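Alpha-galactosidase (Lactobacillus brevis, PDB 3MI6) probably hydrolyses terminal, non-reducing alpha-D-galactose residues in alpha-D-galactosides such as galactose oligosaccharides, galactomannans and galactolipids. Local coordinates at residues D[186-198]-D[206-218]. Numbering follows the deposited sequence.
Sequences LPDANYDLIQFSG and LYRHPLRPGMQSI
Asp-192 and Arg-208 form a salt bridge on one face of an antiparallel strand pair. The Arg-208 chain is extended as far as NE, with CG anti to the backbone N (chi1 170°). This carries NE to 2.7 Å from Asp-192 OD2. NE meets the anti lone pair of that oxygen, and the oxygen lies close to the guanidinium plane. NH2 of Arg-208 adds a weak bond to the same oxygen. The two planar groups are turned 76° apart, so the pairing is not a flat two-oxygen one. Ile-194 CD1 lies over one guanidinium face, and NH1 bonds Thr-240 O. A leucine in place of Arg-208 would probably leave the Asp-192 carboxylate without its charged mate. Farther along this face, Leu-206 CD1 reaches Phe-196 CE1 at 3.5 Å, while its CG packs on Ile-194 CG2.

On the other face, Gln-195 CG rests against Tyr-207 CB at 3.7 Å. Gln-195 NE2 bonds Ser-197 OG at 2.7 Å, and Ser-197 O meets the edge of the Tyr-207 ring. Leu-193 CB touches Leu-211 CD1, and Leu-193 CD2 lies 3.9 Å from Gln-216 CG. Gln-195 NE2 also bonds Pro-213 O of a second subunit.

Paired backbone bonds link Leu-193 with His-209 and Gln-195 with Tyr-207. Just past the strands, Leu-211 N gives one more hydrogen bond to Tyr-191 O at 3.0 Å. Strands 192-197 and 205-210 thus make a beta hairpin at one edge of a large antiparallel sheet, with 205-210 its outermost strand within the chain, in the N-terminal beta domain of a family 36 glycoside hydrolase.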
ATOM      1  N   LEU D 186      -3.879 -10.061 -23.606  1.00 32.26           N
ATOM      2  CA  LEU D 186      -3.116 -10.903 -22.699  1.00 28.28           C
ATOM      3  C   LEU D 186      -4.074 -11.677 -21.814  1.00 30.27           C
ATOM      4  O   LEU D 186      -5.205 -11.237 -21.580  1.00 30.32           O
ATOM      5  CB  LEU D 186      -2.191 -10.053 -21.845  1.00 28.62           C
ATOM      6  CG  LEU D 186      -1.139  -9.214 -22.573  1.00 29.36           C
ATOM      7  CD1 LEU D 186      -0.533  -8.183 -21.615  1.00 25.29           C
ATOM      8  CD2 LEU D 186      -0.064 -10.093 -23.197  1.00 26.44           C
ATOM      9  N   PRO D 187      -3.615 -12.834 -21.306  1.00 32.04           N
ATOM     10  CA  PRO D 187      -4.417 -13.807 -20.558  1.00 29.20           C
ATOM     11  C   PRO D 187      -4.756 -13.412 -19.112  1.00 26.78           C
ATOM     12  O   PRO D 187      -5.625 -14.060 -18.538  1.00 29.58           O
ATOM     13  CB  PRO D 187      -3.521 -15.051 -20.549  1.00 28.50           C
ATOM     14  CG  PRO D 187      -2.353 -14.725 -21.424  1.00 27.04           C
ATOM     15  CD  PRO D 187      -2.217 -13.275 -21.425  1.00 28.67           C
ATOM     16  N   ASP D 188      -4.080 -12.420 -18.537  1.00 26.67           N
ATOM     17  CA  ASP D 188      -4.391 -11.936 -17.179  1.00 28.37           C
ATOM     18  C   ASP D 188      -4.237 -10.415 -17.015  1.00 29.40           C
ATOM     19  O   ASP D 188      -3.881  -9.707 -17.954  1.00 30.32           O
ATOM     20  CB  ASP D 188      -3.534 -12.649 -16.129  1.00 29.17           C
ATOM     21  CG  ASP D 188      -2.074 -12.189 -16.141  1.00 32.82           C
ATOM     22  OD1 ASP D 188      -1.776 -11.079 -15.617  1.00 32.19           O
ATOM     23  OD2 ASP D 188      -1.222 -12.956 -16.654  1.00 33.50           O
ATOM     24  N   ALA D 189      -4.486  -9.909 -15.817  1.00 28.71           N
ATOM     25  CA  ALA D 189      -4.452  -8.468 -15.613  1.00 29.07           C
ATOM     26  C   ALA D 189      -3.656  -8.094 -14.378  1.00 32.69           C
ATOM     27  O   ALA D 189      -3.906  -7.056 -13.742  1.00 29.65           O
ATOM     28  CB  ALA D 189      -5.852  -7.913 -15.514  1.00 30.63           C
ATOM     29  N   ASN D 190      -2.699  -8.945 -14.028  1.00 32.32           N
ATOM     30  CA  ASN D 190      -1.802  -8.606 -12.934  1.00 31.82           C
ATOM     31  C   ASN D 190      -0.666  -7.701 -13.427  1.00 30.33           C
ATOM     32  O   ASN D 190       0.505  -8.084 -13.350  1.00 31.45           O
ATOM     33  CB  ASN D 190      -1.234  -9.865 -12.239  1.00 32.62           C
ATOM     34  CG  ASN D 190      -2.316 -10.903 -11.880  1.00 38.96           C
ATOM     35  OD1 ASN D 190      -2.066 -12.123 -11.939  1.00 44.93           O
ATOM     36  ND2 ASN D 190      -3.514 -10.432 -11.513  1.00 36.92           N
ATOM     37  N   TYR D 191      -1.002  -6.519 -13.940  1.00 25.47           N
ATOM     38  CA  TYR D 191       0.033  -5.544 -14.307  1.00 28.59           C
ATOM     39  C   TYR D 191      -0.220  -4.177 -13.681  1.00 29.21           C
ATOM     40  O   TYR D 191      -1.336  -3.885 -13.248  1.00 29.09           O
ATOM     41  CB  TYR D 191       0.141  -5.375 -15.832  1.00 29.73           C
ATOM     42  CG  TYR D 191       0.550  -6.619 -16.590  1.00 28.41           C
ATOM     43  CD1 TYR D 191       1.884  -6.924 -16.787  1.00 27.15           C
ATOM     44  CD2 TYR D 191      -0.400  -7.472 -17.128  1.00 28.26           C
ATOM     45  CE1 TYR D 191       2.264  -8.051 -17.480  1.00 26.95           C
ATOM     46  CE2 TYR D 191      -0.028  -8.595 -17.831  1.00 27.92           C
ATOM     47  CZ  TYR D 191       1.306  -8.882 -17.995  1.00 28.45           C
ATOM     48  OH  TYR D 191       1.689 -10.010 -18.679  1.00 31.87           O
ATOM     49  N   ASP D 192       0.815  -3.341 -13.632  1.00 28.34           N
ATOM     50  CA  ASP D 192       0.636  -1.933 -13.287  1.00 29.35           C
ATOM     51  C   ASP D 192       0.713  -1.253 -14.621  1.00 30.01           C
ATOM     52  O   ASP D 192       1.550  -1.628 -15.443  1.00 29.90           O
ATOM     53  CB  ASP D 192       1.788  -1.363 -12.427  1.00 28.76           C
ATOM     54  CG  ASP D 192       1.810  -1.893 -11.000  1.00 31.31           C
ATOM     55  OD1 ASP D 192       0.772  -2.376 -10.501  1.00 32.24           O
ATOM     56  OD2 ASP D 192       2.885  -1.808 -10.360  1.00 33.30           O
ATOM     57  N   LEU D 193      -0.140  -0.252 -14.830  1.00 31.49           N
ATOM     58  CA  LEU D 193      -0.062   0.625 -15.997  1.00 28.36           C
ATOM     59  C   LEU D 193       0.822   1.788 -15.633  1.00 27.99           C
ATOM     60  O   LEU D 193       0.580   2.459 -14.629  1.00 29.88           O
ATOM     61  CB  LEU D 193      -1.452   1.151 -16.375  1.00 28.55           C
ATOM     62  CG  LEU D 193      -1.551   2.380 -17.277  1.00 25.26           C
ATOM     63  CD1 LEU D 193      -0.864   2.125 -18.587  1.00 26.97           C
ATOM     64  CD2 LEU D 193      -2.993   2.713 -17.486  1.00 24.70           C
ATOM     65  N   ILE D 194       1.840   2.026 -16.447  1.00 27.50           N
ATOM     66  CA  ILE D 194       2.772   3.109 -16.223  1.00 25.40           C
ATOM     67  C   ILE D 194       2.605   4.108 -17.362  1.00 27.92           C
ATOM     68  O   ILE D 194       2.774   3.764 -18.533  1.00 28.73           O
ATOM     69  CB  ILE D 194       4.210   2.585 -16.188  1.00 25.22           C
ATOM     70  CG1 ILE D 194       4.341   1.527 -15.091  1.00 29.14           C
ATOM     71  CG2 ILE D 194       5.200   3.717 -15.952  1.00 25.44           C
ATOM     72  CD1 ILE D 194       5.706   0.835 -15.046  1.00 29.19           C
ATOM     73  N   GLN D 195       2.270   5.350 -17.016  1.00 28.32           N
ATOM     74  CA  GLN D 195       1.947   6.376 -18.003  1.00 26.59           C
ATOM     75  C   GLN D 195       2.823   7.569 -17.733  1.00 26.27           C
ATOM     76  O   GLN D 195       3.559   7.597 -16.756  1.00 24.90           O
ATOM     77  CB  GLN D 195       0.483   6.788 -17.900  1.00 23.78           C
ATOM     78  CG  GLN D 195       0.134   7.221 -16.500  1.00 23.98           C
ATOM     79  CD  GLN D 195      -1.335   7.446 -16.312  1.00 25.24           C
ATOM     80  OE1 GLN D 195      -2.099   6.504 -16.103  1.00 26.44           O
ATOM     81  NE2 GLN D 195      -1.746   8.704 -16.359  1.00 25.79           N
ATOM     82  N   PHE D 196       2.746   8.553 -18.618  1.00 26.34           N
ATOM     83  CA  PHE D 196       3.554   9.739 -18.476  1.00 27.58           C
ATOM     84  C   PHE D 196       2.713  10.981 -18.719  1.00 28.48           C
ATOM     85  O   PHE D 196       2.494  11.405 -19.839  1.00 32.85           O
ATOM     86  CB  PHE D 196       4.812   9.627 -19.336  1.00 26.43           C
ATOM     87  CG  PHE D 196       5.697   8.511 -18.902  1.00 26.44           C
ATOM     88  CD1 PHE D 196       6.684   8.726 -17.941  1.00 28.72           C
ATOM     89  CD2 PHE D 196       5.498   7.227 -19.383  1.00 25.59           C
ATOM     90  CE1 PHE D 196       7.488   7.685 -17.505  1.00 26.51           C
ATOM     91  CE2 PHE D 196       6.280   6.184 -18.955  1.00 25.64           C
ATOM     92  CZ  PHE D 196       7.282   6.411 -18.018  1.00 27.15           C
ATOM     93  N   SER D 197       2.221  11.543 -17.632  1.00 27.09           N
ATOM     94  CA  SER D 197       1.248  12.599 -17.694  1.00 27.90           C
ATOM     95  C   SER D 197       1.857  13.876 -17.143  1.00 28.82           C
ATOM     96  O   SER D 197       2.785  13.824 -16.332  1.00 29.01           O
ATOM     97  CB  SER D 197       0.046  12.174 -16.858  1.00 27.38           C
ATOM     98  OG  SER D 197      -0.231  10.798 -17.096  1.00 27.36           O
ATOM     99  N   GLY D 198       1.357  15.019 -17.597  1.00 25.76           N
ATOM    100  CA  GLY D 198       1.744  16.282 -17.016  1.00 24.82           C
ATOM    101  C   GLY D 198       1.063  17.447 -17.672  1.00 28.90           C
ATOM    102  O   GLY D 198      -0.167  17.467 -17.835  1.00 30.58           O
ATOM    103  N   LEU D 206       6.051  10.347 -14.177  1.00 29.25           N
ATOM    104  CA  LEU D 206       5.651   8.943 -14.214  1.00 25.53           C
ATOM    105  C   LEU D 206       4.540   8.615 -13.192  1.00 24.81           C
ATOM    106  O   LEU D 206       4.595   9.032 -12.042  1.00 24.09           O
ATOM    107  CB  LEU D 206       6.879   8.078 -13.977  1.00 25.44           C
ATOM    108  CG  LEU D 206       6.778   6.560 -14.142  1.00 26.44           C
ATOM    109  CD1 LEU D 206       8.156   6.043 -14.459  1.00 28.64           C
ATOM    110  CD2 LEU D 206       6.213   5.836 -12.915  1.00 22.75           C
ATOM    111  N   TYR D 207       3.518   7.890 -13.632  1.00 23.13           N
ATOM    112  CA  TYR D 207       2.443   7.459 -12.742  1.00 22.34           C
ATOM    113  C   TYR D 207       2.306   5.957 -12.887  1.00 24.93           C
ATOM    114  O   TYR D 207       2.412   5.420 -13.986  1.00 26.49           O
ATOM    115  CB  TYR D 207       1.119   8.154 -13.057  1.00 22.05           C
ATOM    116  CG  TYR D 207       1.117   9.603 -12.714  1.00 24.03           C
ATOM    117  CD1 TYR D 207       0.736  10.037 -11.448  1.00 25.61           C
ATOM    118  CD2 TYR D 207       1.528  10.559 -13.639  1.00 26.37           C
ATOM    119  CE1 TYR D 207       0.743  11.396 -11.117  1.00 23.96           C
ATOM    120  CE2 TYR D 207       1.542  11.920 -13.310  1.00 25.57           C
ATOM    121  CZ  TYR D 207       1.144  12.325 -12.047  1.00 23.69           C
ATOM    122  OH  TYR D 207       1.160  13.667 -11.713  1.00 27.48           O
ATOM    123  N   ARG D 208       2.108   5.266 -11.773  1.00 26.43           N
ATOM    124  CA  ARG D 208       2.171   3.814 -11.790  1.00 25.50           C
ATOM    125  C   ARG D 208       1.000   3.256 -10.992  1.00 24.92           C
ATOM    126  O   ARG D 208       0.935   3.434  -9.785  1.00 27.73           O
ATOM    127  CB  ARG D 208       3.524   3.331 -11.249  1.00 23.37           C
ATOM    128  CG  ARG D 208       3.589   1.812 -11.011  1.00 26.53           C
ATOM    129  CD  ARG D 208       5.007   1.245 -10.929  1.00 22.63           C
ATOM    130  NE  ARG D 208       4.980  -0.214 -10.982  1.00 23.46           N
ATOM    131  CZ  ARG D 208       6.047  -0.985 -11.169  1.00 24.65           C
ATOM    132  NH1 ARG D 208       7.251  -0.470 -11.327  1.00 25.79           N
ATOM    133  NH2 ARG D 208       5.908  -2.283 -11.218  1.00 29.11           N
ATOM    134  N   HIS D 209       0.055   2.628 -11.683  1.00 25.51           N
ATOM    135  CA  HIS D 209      -1.178   2.138 -11.050  1.00 28.01           C
ATOM    136  C   HIS D 209      -1.533   0.705 -11.488  1.00 30.00           C
ATOM    137  O   HIS D 209      -1.336   0.310 -12.642  1.00 29.67           O
ATOM    138  CB  HIS D 209      -2.356   3.108 -11.306  1.00 26.52           C
ATOM    139  CG  HIS D 209      -2.207   4.432 -10.618  1.00 26.29           C
ATOM    140  ND1 HIS D 209      -1.492   5.481 -11.158  1.00 26.26           N
ATOM    141  CD2 HIS D 209      -2.645   4.860  -9.412  1.00 25.59           C
ATOM    142  CE1 HIS D 209      -1.504   6.501 -10.320  1.00 24.61           C
ATOM    143  NE2 HIS D 209      -2.199   6.151  -9.254  1.00 26.06           N
ATOM    144  N   PRO D 210      -2.042  -0.087 -10.553  1.00 28.50           N
ATOM    145  CA  PRO D 210      -2.485  -1.439 -10.889  1.00 29.02           C
ATOM    146  C   PRO D 210      -3.707  -1.369 -11.806  1.00 29.64           C
ATOM    147  O   PRO D 210      -4.520  -0.473 -11.616  1.00 30.04           O
ATOM    148  CB  PRO D 210      -2.903  -2.022  -9.529  1.00 28.88           C
ATOM    149  CG  PRO D 210      -2.312  -1.137  -8.509  1.00 30.53           C
ATOM    150  CD  PRO D 210      -2.249   0.232  -9.138  1.00 29.45           C
ATOM    151  N   LEU D 211      -3.826  -2.276 -12.776  1.00 29.12           N
ATOM    152  CA  LEU D 211      -5.005  -2.344 -13.619  1.00 25.22           C
ATOM    153  C   LEU D 211      -6.212  -2.631 -12.748  1.00 27.45           C
ATOM    154  O   LEU D 211      -6.070  -3.134 -11.627  1.00 27.90           O
ATOM    155  CB  LEU D 211      -4.846  -3.456 -14.650  1.00 27.00           C
ATOM    156  CG  LEU D 211      -4.357  -3.130 -16.067  1.00 27.49           C
ATOM    157  CD1 LEU D 211      -3.849  -1.702 -16.211  1.00 25.02           C
ATOM    158  CD2 LEU D 211      -3.295  -4.116 -16.476  1.00 26.05           C
ATOM    159  N   ARG D 212      -7.392  -2.286 -13.250  1.00 27.21           N
ATOM    160  CA  ARG D 212      -8.650  -2.657 -12.604  1.00 28.49           C
ATOM    161  C   ARG D 212      -9.723  -2.996 -13.649  1.00 28.21           C
ATOM    162  O   ARG D 212      -9.539  -2.763 -14.837  1.00 28.44           O
ATOM    163  CB  ARG D 212      -9.137  -1.548 -11.657  1.00 29.12           C
ATOM    164  CG  ARG D 212      -8.899  -0.121 -12.166  1.00 28.79           C
ATOM    165  CD  ARG D 212     -10.068   0.832 -11.817  1.00 27.76           C
ATOM    166  NE  ARG D 212     -10.314   1.687 -12.957  1.00 27.12           N
ATOM    167  CZ  ARG D 212     -11.342   1.525 -13.770  1.00 30.93           C
ATOM    168  NH1 ARG D 212     -12.213   0.579 -13.508  1.00 33.85           N
ATOM    169  NH2 ARG D 212     -11.519   2.301 -14.822  1.00 32.52           N
ATOM    170  N   PRO D 213     -10.849  -3.559 -13.211  1.00 28.70           N
ATOM    171  CA  PRO D 213     -11.844  -3.920 -14.220  1.00 29.21           C
ATOM    172  C   PRO D 213     -12.328  -2.688 -14.944  1.00 28.65           C
ATOM    173  O   PRO D 213     -12.610  -1.711 -14.301  1.00 29.54           O
ATOM    174  CB  PRO D 213     -12.970  -4.517 -13.384  1.00 25.87           C
ATOM    175  CG  PRO D 213     -12.240  -5.117 -12.205  1.00 27.87           C
ATOM    176  CD  PRO D 213     -11.188  -4.099 -11.884  1.00 28.91           C
ATOM    177  N   GLY D 214     -12.426  -2.737 -16.259  1.00 26.68           N
ATOM    178  CA  GLY D 214     -12.906  -1.601 -17.002  1.00 29.54           C
ATOM    179  C   GLY D 214     -11.820  -0.892 -17.794  1.00 32.04           C
ATOM    180  O   GLY D 214     -10.769  -1.463 -18.128  1.00 29.94           O
HETATM  181  N   MSE D 215     -12.075   0.372 -18.092  1.00 28.43           N
HETATM  182  CA  MSE D 215     -11.204   1.109 -18.968  1.00 28.60           C
HETATM  183  C   MSE D 215     -10.265   2.007 -18.195  1.00 28.43           C
HETATM  184  O   MSE D 215     -10.694   2.761 -17.339  1.00 29.36           O
HETATM  185  CB  MSE D 215     -12.040   1.971 -19.908  1.00 33.12           C
HETATM  186  CG  MSE D 215     -11.191   2.734 -20.880  1.00 37.39           C
HETATM  187 SE   MSE D 215     -10.594   1.551 -22.305  1.00 63.44          SE
HETATM  188  CE  MSE D 215     -12.153   1.772 -23.470  1.00 48.76           C
ATOM    189  N   GLN D 216      -8.977   1.900 -18.482  1.00 28.45           N
ATOM    190  CA  GLN D 216      -8.009   2.912 -18.073  1.00 26.71           C
ATOM    191  C   GLN D 216      -7.244   3.248 -19.321  1.00 31.09           C
ATOM    192  O   GLN D 216      -6.547   2.395 -19.905  1.00 28.54           O
ATOM    193  CB  GLN D 216      -7.037   2.414 -17.013  1.00 24.36           C
ATOM    194  CG  GLN D 216      -6.512   1.038 -17.275  1.00 26.82           C
ATOM    195  CD  GLN D 216      -7.014   0.040 -16.261  1.00 28.28           C
ATOM    196  OE1 GLN D 216      -7.834  -0.842 -16.573  1.00 27.56           O
ATOM    197  NE2 GLN D 216      -6.535   0.179 -15.017  1.00 30.45           N
ATOM    198  N   SER D 217      -7.389   4.493 -19.742  1.00 27.73           N
ATOM    199  CA  SER D 217      -6.763   4.919 -20.956  1.00 26.24           C
ATOM    200  C   SER D 217      -6.185   6.301 -20.721  1.00 28.89           C
ATOM    201  O   SER D 217      -6.504   6.964 -19.723  1.00 28.15           O
ATOM    202  CB  SER D 217      -7.817   4.955 -22.062  1.00 28.98           C
ATOM    203  OG  SER D 217      -8.879   5.842 -21.724  1.00 28.56           O
ATOM    204  N   ILE D 218      -5.309   6.714 -21.628  1.00 28.43           N
ATOM    205  CA  ILE D 218      -4.937   8.108 -21.752  1.00 29.91           C
ATOM    206  C   ILE D 218      -5.016   8.463 -23.234  1.00 28.50           C
ATOM    207  O   ILE D 218      -4.811   7.619 -24.081  1.00 26.73           O
ATOM    208  CB  ILE D 218      -3.518   8.356 -21.228  1.00 29.94           C
ATOM    209  CG1 ILE D 218      -2.482   7.759 -22.185  1.00 28.97           C
ATOM    210  CG2 ILE D 218      -3.371   7.803 -19.839  1.00 24.41           C
ATOM    211  CD1 ILE D 218      -1.354   7.067 -21.474  1.00 26.54           C
TER